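Local coordinates for protein phenylalanine--tRNA ligase beta subunit (Bacteroides fragilis, PDB 3IG2) that contributes its beta-chain core domain to the tetrameric ligase that uses ATP to attach phenylalanine to its cognate tRNA, at residues Y113-W118 against E145-R150; L117-K122 against Y138-Y143; G161-D166 against A171-T176. One frame throughout, in Å; residues are numbered along the deposited sequence.

Contact 1: Y113-W118 against E145-R150; sequences YHLGLW and ENIFKR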
ATOM      1  N   TYR B 113     -21.608 -20.443  13.957  1.00 12.37           N
ATOM      2  CA  TYR B 113     -20.279 -20.072  13.582  1.00 11.96           C
ATOM      3  C   TYR B 113     -20.269 -18.586  13.323  1.00 12.06           C
ATOM      4  O   TYR B 113     -21.167 -18.087  12.659  1.00 11.59           O
ATOM      5  CB  TYR B 113     -19.926 -20.848  12.313  1.00 12.16           C
ATOM      6  CG  TYR B 113     -18.460 -20.862  11.955  1.00 12.83           C
ATOM      7  CD1 TYR B 113     -17.508 -21.419  12.824  1.00 13.60           C
ATOM      8  CD2 TYR B 113     -18.032 -20.383  10.727  1.00 14.50           C
ATOM      9  CE1 TYR B 113     -16.155 -21.467  12.475  1.00 15.63           C
ATOM     10  CE2 TYR B 113     -16.689 -20.413  10.368  1.00 15.63           C
ATOM     11  CZ  TYR B 113     -15.757 -20.961  11.241  1.00 17.01           C
ATOM     12  OH  TYR B 113     -14.422 -21.024  10.884  1.00 19.18           O
ATOM     13  N   HIS B 114     -19.269 -17.887  13.856  1.00 11.82           N
ATOM     14  CA  HIS B 114     -19.187 -16.437  13.729  1.00 11.97           C
ATOM     15  C   HIS B 114     -17.846 -15.980  13.204  1.00 11.66           C
ATOM     16  O   HIS B 114     -16.845 -16.663  13.367  1.00 11.58           O
ATOM     17  CB  HIS B 114     -19.442 -15.766  15.084  1.00 12.95           C
ATOM     18  CG  HIS B 114     -20.824 -15.985  15.605  1.00 15.77           C
ATOM     19  ND1 HIS B 114     -21.818 -15.033  15.502  1.00 17.32           N
ATOM     20  CD2 HIS B 114     -21.393 -17.065  16.196  1.00 16.49           C
ATOM     21  CE1 HIS B 114     -22.944 -15.520  16.012  1.00 17.02           C
ATOM     22  NE2 HIS B 114     -22.710 -16.751  16.436  1.00 16.71           N
ATOM     23  N   LEU B 115     -17.852 -14.808  12.576  1.00 11.90           N
ATOM     24  CA  LEU B 115     -16.647 -14.070  12.309  1.00 12.22           C
ATOM     25  C   LEU B 115     -16.684 -12.778  13.159  1.00 13.08           C
ATOM     26  O   LEU B 115     -17.604 -11.950  13.027  1.00 12.98           O
ATOM     27  CB  LEU B 115     -16.550 -13.747  10.812  1.00 11.18           C
ATOM     28  CG  LEU B 115     -15.449 -12.760  10.382  1.00 12.84           C
ATOM     29  CD1 LEU B 115     -14.013 -13.264  10.720  1.00  8.04           C
ATOM     30  CD2 LEU B 115     -15.561 -12.397   8.868  1.00  9.90           C
ATOM     31  N   GLY B 116     -15.704 -12.605  14.036  1.00 12.46           N
ATOM     32  CA  GLY B 116     -15.613 -11.335  14.753  1.00 12.86           C
ATOM     33  C   GLY B 116     -14.474 -10.481  14.217  1.00 13.74           C
ATOM     34  O   GLY B 116     -13.436 -11.006  13.833  1.00 13.34           O
ATOM     35  N   LEU B 117     -14.674  -9.170  14.206  1.00 13.71           N
ATOM     36  CA  LEU B 117     -13.637  -8.199  13.893  1.00 13.97           C
ATOM     37  C   LEU B 117     -13.567  -7.198  15.016  1.00 14.46           C
ATOM     38  O   LEU B 117     -14.598  -6.734  15.488  1.00 13.99           O
ATOM     39  CB  LEU B 117     -13.994  -7.356  12.654  1.00 14.36           C
ATOM     40  CG  LEU B 117     -14.509  -8.003  11.377  1.00 16.61           C
ATOM     41  CD1 LEU B 117     -14.710  -6.906  10.300  1.00 16.51           C
ATOM     42  CD2 LEU B 117     -13.574  -9.068  10.914  1.00 16.84           C
ATOM     43  N   TRP B 118     -12.334  -6.844  15.388  1.00 15.00           N
ATOM     44  CA  TRP B 118     -12.049  -5.831  16.383  1.00 14.39           C
ATOM     45  C   TRP B 118     -11.054  -4.843  15.827  1.00 14.38           C
ATOM     46  O   TRP B 118      -9.980  -5.219  15.350  1.00 14.64           O
ATOM     47  CB  TRP B 118     -11.416  -6.438  17.615  1.00 13.74           C
ATOM     48  CG  TRP B 118     -12.261  -7.424  18.374  1.00 14.47           C
ATOM     49  CD1 TRP B 118     -12.976  -7.187  19.529  1.00 13.63           C
ATOM     50  CD2 TRP B 118     -12.421  -8.817  18.072  1.00 13.17           C
ATOM     51  NE1 TRP B 118     -13.572  -8.369  19.961  1.00 15.08           N
ATOM     52  CE2 TRP B 118     -13.249  -9.376  19.082  1.00 13.93           C
ATOM     53  CE3 TRP B 118     -11.946  -9.655  17.032  1.00 13.41           C
ATOM     54  CZ2 TRP B 118     -13.622 -10.724  19.081  1.00 11.58           C
ATOM     55  CZ3 TRP B 118     -12.288 -11.005  17.052  1.00 12.20           C
ATOM     56  CH2 TRP B 118     -13.122 -11.527  18.078  1.00 12.66           C
ATOM     57  N   GLU B 145     -18.593  -4.051   4.618  1.00  7.13           N
ATOM     58  CA  GLU B 145     -19.169  -3.948   3.264  1.00 10.03           C
ATOM     59  C   GLU B 145     -18.349  -4.787   2.281  1.00 11.78           C
ATOM     60  O   GLU B 145     -18.892  -5.494   1.430  1.00 12.04           O
ATOM     61  CB  GLU B 145     -19.220  -2.502   2.790  1.00 10.56           C
ATOM     62  CG  GLU B 145     -19.353  -2.414   1.258  1.00 12.96           C
ATOM     63  CD  GLU B 145     -19.908  -1.122   0.757  1.00 15.06           C
ATOM     64  OE1 GLU B 145     -19.911  -0.122   1.482  1.00 13.97           O
ATOM     65  OE2 GLU B 145     -20.350  -1.102  -0.410  1.00 21.41           O
ATOM     66  N   ASN B 146     -17.028  -4.735   2.436  1.00 13.17           N
ATOM     67  CA  ASN B 146     -16.125  -5.430   1.522  1.00 13.56           C
ATOM     68  C   ASN B 146     -16.122  -6.931   1.747  1.00 14.16           C
ATOM     69  O   ASN B 146     -15.938  -7.717   0.798  1.00 13.77           O
ATOM     70  CB  ASN B 146     -14.733  -4.812   1.582  1.00 13.55           C
ATOM     71  CG  ASN B 146     -14.683  -3.478   0.869  1.00 15.01           C
ATOM     72  OD1 ASN B 146     -15.376  -3.286  -0.142  1.00 16.92           O
ATOM     73  ND2 ASN B 146     -13.881  -2.544   1.388  1.00 13.12           N
ATOM     74  N   ILE B 147     -16.370  -7.328   2.992  1.00 13.22           N
ATOM     75  CA  ILE B 147     -16.625  -8.732   3.291  1.00 13.73           C
ATOM     76  C   ILE B 147     -17.906  -9.171   2.602  1.00 14.42           C
ATOM     77  O   ILE B 147     -17.915 -10.208   1.916  1.00 15.27           O
ATOM     78  CB  ILE B 147     -16.696  -9.027   4.803  1.00 12.85           C
ATOM     79  CG1 ILE B 147     -15.304  -8.912   5.415  1.00 12.50           C
ATOM     80  CG2 ILE B 147     -17.167 -10.444   5.036  1.00 12.15           C
ATOM     81  CD1 ILE B 147     -15.308  -8.823   6.912  1.00  9.21           C
ATOM     82  N   PHE B 148     -18.977  -8.398   2.755  1.00 14.36           N
ATOM     83  CA  PHE B 148     -20.224  -8.741   2.069  1.00 14.90           C
ATOM     84  C   PHE B 148     -20.031  -8.889   0.553  1.00 14.55           C
ATOM     85  O   PHE B 148     -20.523  -9.847  -0.037  1.00 15.27           O
ATOM     86  CB  PHE B 148     -21.340  -7.745   2.365  1.00 14.33           C
ATOM     87  CG  PHE B 148     -21.836  -7.782   3.781  1.00 15.62           C
ATOM     88  CD1 PHE B 148     -21.573  -8.874   4.616  1.00 14.37           C
ATOM     89  CD2 PHE B 148     -22.607  -6.747   4.271  1.00 14.00           C
ATOM     90  CE1 PHE B 148     -22.059  -8.917   5.892  1.00 15.78           C
ATOM     91  CE2 PHE B 148     -23.089  -6.785   5.564  1.00 16.53           C
ATOM     92  CZ  PHE B 148     -22.816  -7.883   6.377  1.00 15.89           C
ATOM     93  N   LYS B 149     -19.329  -7.947  -0.068  1.00 13.97           N
ATOM     94  CA  LYS B 149     -19.053  -8.001  -1.501  1.00 13.15           C
ATOM     95  C   LYS B 149     -18.295  -9.263  -1.877  1.00 13.43           C
ATOM     96  O   LYS B 149     -18.581  -9.886  -2.911  1.00 12.44           O
ATOM     97  CB  LYS B 149     -18.251  -6.778  -1.941  1.00 13.72           C
ATOM     98  CG  LYS B 149     -19.072  -5.526  -1.958  1.00 13.00           C
ATOM     99  CD  LYS B 149     -18.243  -4.316  -2.368  1.00 14.24           C
ATOM    100  CE  LYS B 149     -19.155  -3.180  -2.796  1.00 14.32           C
ATOM    101  NZ  LYS B 149     -18.405  -1.917  -3.092  1.00 16.63           N
ATOM    102  N   ARG B 150     -17.331  -9.628  -1.023  1.00 13.12           N
ATOM    103  CA  ARG B 150     -16.506 -10.801  -1.231  1.00 13.69           C
ATOM    104  C   ARG B 150     -17.382 -12.049  -1.209  1.00 13.94           C
ATOM    105  O   ARG B 150     -17.123 -13.006  -1.937  1.00 14.06           O
ATOM    106  CB  ARG B 150     -15.406 -10.869  -0.167  1.00 13.83           C
ATOM    107  CG  ARG B 150     -14.299 -11.893  -0.420  1.00 15.26           C
ATOM    108  CD  ARG B 150     -14.231 -12.267  -1.879  1.00 16.13           C
ATOM    109  NE  ARG B 150     -12.882 -12.178  -2.392  1.00 18.39           N
ATOM    110  CZ  ARG B 150     -12.513 -12.607  -3.594  1.00 17.88           C
ATOM    111  NH1 ARG B 150     -13.412 -13.144  -4.411  1.00 18.78           N
ATOM    112  NH2 ARG B 150     -11.250 -12.494  -3.975  1.00 18.56           N
TER

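Contact 2: L117-K122 against Y138-Y143; sequences LWVTGK and YELKAY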
ATOM      1  N   LEU B 117     -14.674  -9.170  14.206  1.00 13.71           N
ATOM      2  CA  LEU B 117     -13.637  -8.199  13.893  1.00 13.97           C
ATOM      3  C   LEU B 117     -13.567  -7.198  15.016  1.00 14.46           C
ATOM      4  O   LEU B 117     -14.598  -6.734  15.488  1.00 13.99           O
ATOM      5  CB  LEU B 117     -13.994  -7.356  12.654  1.00 14.36           C
ATOM      6  CG  LEU B 117     -14.509  -8.003  11.377  1.00 16.61           C
ATOM      7  CD1 LEU B 117     -14.710  -6.906  10.300  1.00 16.51           C
ATOM      8  CD2 LEU B 117     -13.574  -9.068  10.914  1.00 16.84           C
ATOM      9  N   TRP B 118     -12.334  -6.844  15.388  1.00 15.00           N
ATOM     10  CA  TRP B 118     -12.049  -5.831  16.383  1.00 14.39           C
ATOM     11  C   TRP B 118     -11.054  -4.843  15.827  1.00 14.38           C
ATOM     12  O   TRP B 118      -9.980  -5.219  15.350  1.00 14.64           O
ATOM     13  CB  TRP B 118     -11.416  -6.438  17.615  1.00 13.74           C
ATOM     14  CG  TRP B 118     -12.261  -7.424  18.374  1.00 14.47           C
ATOM     15  CD1 TRP B 118     -12.976  -7.187  19.529  1.00 13.63           C
ATOM     16  CD2 TRP B 118     -12.421  -8.817  18.072  1.00 13.17           C
ATOM     17  NE1 TRP B 118     -13.572  -8.369  19.961  1.00 15.08           N
ATOM     18  CE2 TRP B 118     -13.249  -9.376  19.082  1.00 13.93           C
ATOM     19  CE3 TRP B 118     -11.946  -9.655  17.032  1.00 13.41           C
ATOM     20  CZ2 TRP B 118     -13.622 -10.724  19.081  1.00 11.58           C
ATOM     21  CZ3 TRP B 118     -12.288 -11.005  17.052  1.00 12.20           C
ATOM     22  CH2 TRP B 118     -13.122 -11.527  18.078  1.00 12.66           C
ATOM     23  N   VAL B 119     -11.379  -3.564  15.928  1.00 13.88           N
ATOM     24  CA  VAL B 119     -10.422  -2.551  15.484  1.00 13.97           C
ATOM     25  C   VAL B 119     -10.276  -1.534  16.599  1.00 13.58           C
ATOM     26  O   VAL B 119     -11.272  -0.966  17.022  1.00 13.02           O
ATOM     27  CB  VAL B 119     -10.903  -1.801  14.218  1.00 13.95           C
ATOM     28  CG1 VAL B 119      -9.937  -0.589  13.898  1.00 15.57           C
ATOM     29  CG2 VAL B 119     -11.080  -2.752  13.022  1.00 11.55           C
ATOM     30  N   THR B 120      -9.051  -1.278  17.065  1.00 13.41           N
ATOM     31  CA  THR B 120      -8.877  -0.274  18.123  1.00 12.51           C
ATOM     32  C   THR B 120      -8.744   1.121  17.538  1.00 11.97           C
ATOM     33  O   THR B 120      -8.385   1.302  16.362  1.00 12.13           O
ATOM     34  CB  THR B 120      -7.683  -0.575  19.093  1.00 13.60           C
ATOM     35  OG1 THR B 120      -6.451  -0.523  18.369  1.00 13.70           O
ATOM     36  CG2 THR B 120      -7.828  -1.938  19.711  1.00 13.35           C
ATOM     37  N   GLY B 121      -9.078   2.114  18.350  1.00 11.17           N
ATOM     38  CA  GLY B 121      -9.009   3.492  17.927  1.00 10.76           C
ATOM     39  C   GLY B 121      -8.225   4.312  18.918  1.00 10.24           C
ATOM     40  O   GLY B 121      -7.222   3.847  19.467  1.00 10.62           O
ATOM     41  N   LYS B 122      -8.701   5.529  19.158  1.00  9.80           N
ATOM     42  CA  LYS B 122      -7.983   6.477  19.979  1.00  9.77           C
ATOM     43  C   LYS B 122      -8.071   6.053  21.418  1.00  9.72           C
ATOM     44  O   LYS B 122      -8.988   5.318  21.815  1.00  8.60           O
ATOM     45  CB  LYS B 122      -8.600   7.866  19.862  1.00  9.83           C
ATOM     46  CG  LYS B 122     -10.032   7.947  20.395  1.00 11.01           C
ATOM     47  CD  LYS B 122     -10.619   9.357  20.367  1.00 12.94           C
ATOM     48  CE  LYS B 122     -11.064   9.767  18.984  1.00 14.09           C
ATOM     49  NZ  LYS B 122     -12.266   9.023  18.520  1.00 15.63           N
ATOM     50  N   TYR B 138     -18.600   4.280  10.602  1.00 13.29           N
ATOM     51  CA  TYR B 138     -18.423   4.463   9.100  1.00 13.50           C
ATOM     52  C   TYR B 138     -17.113   3.778   8.620  1.00 13.57           C
ATOM     53  O   TYR B 138     -17.190   3.450   7.399  1.00 13.96           O
ATOM     54  CB  TYR B 138     -18.487   5.956   8.650  1.00 13.34           C
ATOM     55  N   GLU B 139     -15.979   3.801   9.459  1.00 13.23           N
ATOM     56  CA  GLU B 139     -14.732   3.188   9.116  1.00 12.47           C
ATOM     57  C   GLU B 139     -14.837   1.659   9.182  1.00 11.11           C
ATOM     58  O   GLU B 139     -14.334   0.899   8.307  1.00 11.17           O
ATOM     59  CB  GLU B 139     -13.565   3.622  10.081  1.00 13.35           C
ATOM     60  CG  GLU B 139     -12.266   2.929   9.925  1.00 14.87           C
ATOM     61  CD  GLU B 139     -11.677   3.023   8.506  1.00 15.62           C
ATOM     62  OE1 GLU B 139     -11.657   2.014   7.770  1.00 17.82           O
ATOM     63  OE2 GLU B 139     -11.257   4.096   8.123  1.00 14.40           O
ATOM     64  N   LEU B 140     -15.516   1.175  10.216  1.00  9.23           N
ATOM     65  CA  LEU B 140     -15.708  -0.253  10.407  1.00  7.13           C
ATOM     66  C   LEU B 140     -16.720  -0.814   9.367  1.00  5.61           C
ATOM     67  O   LEU B 140     -16.664  -2.023   8.855  1.00  4.93           O
ATOM     68  CB  LEU B 140     -16.190  -0.583  11.848  1.00  7.61           C
ATOM     69  CG  LEU B 140     -16.292  -2.091  12.185  1.00  7.18           C
ATOM     70  CD1 LEU B 140     -14.969  -2.640  12.067  1.00  7.99           C
ATOM     71  CD2 LEU B 140     -16.826  -2.378  13.602  1.00  8.84           C
ATOM     72  N   LYS B 141     -17.713   0.037   9.051  1.00  3.86           N
ATOM     73  CA  LYS B 141     -18.739  -0.263   8.016  1.00  2.70           C
ATOM     74  C   LYS B 141     -18.087  -0.729   6.675  1.00  2.06           C
ATOM     75  O   LYS B 141     -18.581  -1.688   5.995  1.00  2.00           O
ATOM     76  CB  LYS B 141     -19.554   1.046   7.766  1.00  2.78           C
ATOM     77  CG  LYS B 141     -20.909   0.766   7.062  1.00  2.22           C
ATOM     78  CD  LYS B 141     -21.649   2.092   6.827  1.00  2.41           C
ATOM     79  CE  LYS B 141     -23.026   1.883   6.204  1.00  2.20           C
ATOM     80  NZ  LYS B 141     -22.935   1.606   4.741  1.00  2.13           N
ATOM     81  N   ALA B 142     -16.973  -0.045   6.314  1.00  2.00           N
ATOM     82  CA  ALA B 142     -16.248  -0.359   5.038  1.00  2.00           C
ATOM     83  C   ALA B 142     -15.693  -1.825   5.008  1.00  2.00           C
ATOM     84  O   ALA B 142     -15.673  -2.529   3.997  1.00  2.56           O
ATOM     85  CB  ALA B 142     -15.110   0.705   4.706  1.00  2.00           C
ATOM     86  N   TYR B 143     -15.059  -2.237   6.158  1.00  2.00           N
ATOM     87  CA  TYR B 143     -14.523  -3.601   6.225  1.00  2.00           C
ATOM     88  C   TYR B 143     -15.674  -4.609   6.100  1.00  2.00           C
ATOM     89  O   TYR B 143     -15.569  -5.623   5.409  1.00  2.00           O
ATOM     90  CB  TYR B 143     -13.701  -3.837   7.514  1.00  2.00           C
ATOM     91  CG  TYR B 143     -12.454  -2.969   7.682  1.00  2.00           C
ATOM     92  CD1 TYR B 143     -11.348  -3.122   6.836  1.00  2.00           C
ATOM     93  CD2 TYR B 143     -12.376  -2.014   8.707  1.00  2.00           C
ATOM     94  CE1 TYR B 143     -10.206  -2.324   7.001  1.00  2.00           C
ATOM     95  CE2 TYR B 143     -11.244  -1.215   8.875  1.00  2.00           C
ATOM     96  CZ  TYR B 143     -10.166  -1.381   8.027  1.00  2.00           C
ATOM     97  OH  TYR B 143      -9.057  -0.587   8.219  1.00  2.00           O
TER

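Contact 3: G161-D166 against A171-T176; sequences GNLSDD and ALTVNT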
ATOM      1  N   GLY B 161     -30.559  -1.560  10.701  1.00 13.43           N
ATOM      2  CA  GLY B 161     -31.287  -1.004  11.847  1.00 14.03           C
ATOM      3  C   GLY B 161     -30.308  -0.334  12.787  1.00 15.05           C
ATOM      4  O   GLY B 161     -29.105  -0.594  12.742  1.00 14.79           O
ATOM      5  N   ASN B 162     -30.814   0.540  13.643  1.00 15.29           N
ATOM      6  CA  ASN B 162     -29.965   1.139  14.644  1.00 15.93           C
ATOM      7  C   ASN B 162     -30.011   0.337  15.939  1.00 15.73           C
ATOM      8  O   ASN B 162     -30.994  -0.330  16.222  1.00 15.29           O
ATOM      9  CB  ASN B 162     -30.311   2.623  14.833  1.00 16.43           C
ATOM     10  CG  ASN B 162     -29.943   3.443  13.615  1.00 17.26           C
ATOM     11  OD1 ASN B 162     -29.015   4.231  13.656  1.00 20.25           O
ATOM     12  ND2 ASN B 162     -30.644   3.225  12.511  1.00 18.23           N
ATOM     13  N   LEU B 163     -28.930   0.382  16.708  1.00 15.64           N
ATOM     14  CA  LEU B 163     -28.844  -0.422  17.922  1.00 15.37           C
ATOM     15  C   LEU B 163     -27.967   0.275  18.947  1.00 15.11           C
ATOM     16  O   LEU B 163     -26.943   0.880  18.602  1.00 15.00           O
ATOM     17  CB  LEU B 163     -28.267  -1.807  17.603  1.00 15.68           C
ATOM     18  CG  LEU B 163     -28.519  -3.083  18.425  1.00 16.74           C
ATOM     19  CD1 LEU B 163     -27.258  -3.919  18.398  1.00 17.47           C
ATOM     20  CD2 LEU B 163     -28.962  -2.903  19.886  1.00 17.04           C
ATOM     21  N   SER B 164     -28.384   0.169  20.201  1.00 14.81           N
ATOM     22  CA  SER B 164     -27.605   0.596  21.356  1.00 15.16           C
ATOM     23  C   SER B 164     -27.978  -0.358  22.475  1.00 15.50           C
ATOM     24  O   SER B 164     -29.153  -0.508  22.768  1.00 15.95           O
ATOM     25  CB  SER B 164     -28.001   2.013  21.749  1.00 14.96           C
ATOM     26  OG  SER B 164     -27.202   2.479  22.812  1.00 15.75           O
ATOM     27  N   ASP B 165     -27.005  -1.020  23.088  1.00 15.77           N
ATOM     28  CA  ASP B 165     -27.306  -2.002  24.157  1.00 16.08           C
ATOM     29  C   ASP B 165     -26.140  -2.104  25.137  1.00 15.70           C
ATOM     30  O   ASP B 165     -25.250  -1.269  25.086  1.00 15.31           O
ATOM     31  CB  ASP B 165     -27.651  -3.379  23.563  1.00 16.15           C
ATOM     32  CG  ASP B 165     -26.478  -4.040  22.852  1.00 16.31           C
ATOM     33  OD1 ASP B 165     -25.342  -3.500  22.860  1.00 15.47           O
ATOM     34  OD2 ASP B 165     -26.710  -5.120  22.272  1.00 17.01           O
ATOM     35  N   ASP B 166     -26.119  -3.125  26.000  1.00 15.59           N
ATOM     36  CA  ASP B 166     -25.006  -3.271  26.960  1.00 15.63           C
ATOM     37  C   ASP B 166     -23.630  -3.496  26.322  1.00 15.81           C
ATOM     38  O   ASP B 166     -22.610  -3.311  26.977  1.00 16.95           O
ATOM     39  CB  ASP B 166     -25.274  -4.290  28.091  1.00 15.96           C
ATOM     40  CG  ASP B 166     -26.262  -5.398  27.712  1.00 15.53           C
ATOM     41  OD1 ASP B 166     -26.213  -6.008  26.617  1.00 14.07           O
ATOM     42  OD2 ASP B 166     -27.095  -5.684  28.580  1.00 19.20           O
ATOM     43  N   ALA B 171     -24.441   1.448  17.318  1.00 13.48           N
ATOM     44  CA  ALA B 171     -24.293   0.265  16.479  1.00 14.07           C
ATOM     45  C   ALA B 171     -25.276   0.193  15.342  1.00 14.02           C
ATOM     46  O   ALA B 171     -26.327   0.809  15.396  1.00 15.15           O
ATOM     47  CB  ALA B 171     -24.415  -0.994  17.320  1.00 13.62           C
ATOM     48  N   LEU B 172     -24.941  -0.618  14.344  1.00 14.16           N
ATOM     49  CA  LEU B 172     -25.855  -0.947  13.254  1.00 14.74           C
ATOM     50  C   LEU B 172     -26.083  -2.439  13.202  1.00 14.81           C
ATOM     51  O   LEU B 172     -25.164  -3.222  13.452  1.00 13.77           O
ATOM     52  CB  LEU B 172     -25.295  -0.481  11.906  1.00 14.39           C
ATOM     53  CG  LEU B 172     -25.209   1.029  11.688  1.00 14.79           C
ATOM     54  CD1 LEU B 172     -24.538   1.368  10.351  1.00 12.95           C
ATOM     55  CD2 LEU B 172     -26.594   1.672  11.785  1.00 15.97           C
ATOM     56  N   THR B 173     -27.309  -2.829  12.875  1.00 15.42           N
ATOM     57  CA  THR B 173     -27.601  -4.240  12.592  1.00 15.76           C
ATOM     58  C   THR B 173     -27.861  -4.395  11.104  1.00 15.05           C
ATOM     59  O   THR B 173     -28.407  -3.485  10.464  1.00 14.76           O
ATOM     60  CB  THR B 173     -28.830  -4.744  13.344  1.00 15.54           C
ATOM     61  OG1 THR B 173     -29.976  -3.961  12.960  1.00 16.49           O
ATOM     62  CG2 THR B 173     -28.614  -4.621  14.844  1.00 17.25           C
ATOM     63  N   VAL B 174     -27.482  -5.549  10.571  1.00 14.31           N
ATOM     64  CA  VAL B 174     -27.719  -5.853   9.188  1.00 14.21           C
ATOM     65  C   VAL B 174     -28.567  -7.100   9.187  1.00 14.72           C
ATOM     66  O   VAL B 174     -28.216  -8.079   9.843  1.00 15.28           O
ATOM     67  CB  VAL B 174     -26.418  -6.081   8.407  1.00 14.57           C
ATOM     68  CG1 VAL B 174     -26.728  -6.430   6.961  1.00 12.81           C
ATOM     69  CG2 VAL B 174     -25.536  -4.812   8.469  1.00 14.15           C
ATOM     70  N   ASN B 175     -29.697  -7.043   8.472  1.00 14.00           N
ATOM     71  CA  ASN B 175     -30.713  -8.097   8.513  1.00 13.81           C
ATOM     72  C   ASN B 175     -31.228  -8.431   7.130  1.00 12.34           C
ATOM     73  O   ASN B 175     -31.142  -7.606   6.235  1.00 12.70           O
ATOM     74  CB  ASN B 175     -31.874  -7.642   9.401  1.00 13.76           C
ATOM     75  CG  ASN B 175     -31.399  -7.109  10.746  1.00 15.58           C
ATOM     76  OD1 ASN B 175     -31.445  -7.817  11.737  1.00 15.37           O
ATOM     77  ND2 ASN B 175     -30.936  -5.847  10.775  1.00 15.80           N
ATOM     78  N   THR B 176     -31.752  -9.628   6.944  1.00 11.43           N
ATOM     79  CA  THR B 176     -32.475  -9.920   5.700  1.00 11.90           C
ATOM     80  C   THR B 176     -33.822  -9.195   5.759  1.00 12.07           C
ATOM     81  O   THR B 176     -34.249  -8.721   6.832  1.00 12.04           O
ATOM     82  CB  THR B 176     -32.727 -11.442   5.468  1.00 11.68           C
ATOM     83  OG1 THR B 176     -33.542 -11.968   6.523  1.00 10.66           O
ATOM     84  CG2 THR B 176     -31.414 -12.213   5.408  1.00 13.44           C
TER

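Contact 1: Y113-W118 against E145-R150
L115 and L117 meet I147 in a small, buried, purely apolar helix-on-sheet contact, where the C-terminal end of helix 134-150 lies over the middle of strand 109-121. The backbones stay well apart, with 10.5 Å between L115 CA and I147 CA, and only side-chain ends bridge the distance, meeting tip to tip. A single methyl does the work on the helix side. I147 CD1 lies 3.9 Å from L117 CD1 and 4.1 Å from L115 CD2, touching both leucines at once, and the two approaches meet at I147 CD1 at close to a right angle. I147 reaches that far because its longer branch is extended (chi2 165°), carrying CD1 outward from the helix. The two leucines, two positions apart on the strand, emerge on the same face of the beta-sheet. Strand and helix belong to the catalytic-like module of the beta chain, whose fold is akin to that of the class II synthetases. Helix 6-19 covers the same leucines, with V13 against L115 and L17 against L117, while I147 also rests on L207 of strand 200-207. The outer side of the helix is polar. There K149 NZ makes a salt bridge to E145 OE2 at 3.4 Å, weak as a hydrogen bond, one turn apart along the helix, and K149 NZ has a second partner in E40 OE2 of the second subunit, bringing this helix end to a contact between chains.

Contact 2: L117-K122 against Y138-Y143
The ring of Y143 is the flat group of this contact, and V119 comes to it obliquely: V119 CG2 lies 4.4 Å from Y143 CE2. F22 meets the same ring in an edge-to-face (T-shaped) arrangement, and K85 of strand 85-95 also touches Y143. The other large flat side chain, W118, leaves the strand on the side away from the helix, and its indole meets the ring of Y204, the planes at about 40°. The motif is a helix laid on a beta-sheet, here in the catalytic-like core of the beta chain: segments 117-121 and 138-143 run roughly antiparallel, their N-to-C directions at 147°, with their axes 10.4 Å apart at closest. Such a spacing leaves room for one layer of side chains. L117 and V119 supply it from the strand, L140 and Y143 from the helix, one turn apart. V119 and L140 pass alongside one another, running opposite ways; L140 CG stands anti to the backbone N (chi1 -174°). L140 also rests on Y203 and A205 of strand 200-207, so the helix spans two neighbouring strands. No hydrogen bond crosses between the segments. The closest touch is between methyls, V119 CG2 to L140 CD1 at 4.0 Å, whereas L117 CD1 meets Y143 not at its ring but at its CB, 4.3 Å away.

Contact 3: G161-D166 against A171-T176
G161 and T173 form an antiparallel hydrogen-bonded pair, G161 N to T173 O and T173 N to G161 O each measuring 2.9 Å, and N162 with L172 and L163 with A171 continue the register. Toward the turn the bonding becomes less regular: L163 N still reaches A171 O at 2.9 Å, but from well above the carbonyl plane, and the return bond from A171 N to L163 O is weak, bent to 116° at the hydrogen. These strands make a beta hairpin, with 159-163 an edge strand of the main sheet within this chain. In the turn, D165 OD1 accepts from the backbone N atoms of I167 and Y168. On one face, L163 CB touches A171 CB at 3.9 Å, and L163 CD1 lies 3.9 Å from T173 CG2, the two side chains running roughly perpendicular. T173 OG1, held at chi1 60° between its own backbone N and carbonyl carbon, accepts a fairly straight bond from N175 ND2 at 3.0 Å, lying in the amide plane of N175, and a weak one from G161 N. On the opposite face N162 and L172 run alongside each other in the same direction, and L172 CD2 rests 3.5 Å from G161 O while L172 also touches V137 of helix 134-150.

In the fold
Contacts 1 and 2 are successive stages of one helix-on-sheet interface: they share strand 109-121 and helix 134-150, have L117 in common, and lie with centres 12 Å apart. The chain runs along the strand, passes through a connection into the helix, and only then makes the hairpin of contact 3, whose centre is about 15 Å from each of the others. All three reach the same mixed sheet, with the strand of contacts 1 and 2 in its interior and the hairpin at one end. Contacts 1 and 3 touch directly, F148 CE2 packing on V174 CG1 at 3.9 Å; contact 2 does not touch contact 3. One helix thereby covers both the interior and the hairpin end of the core domain's sheet.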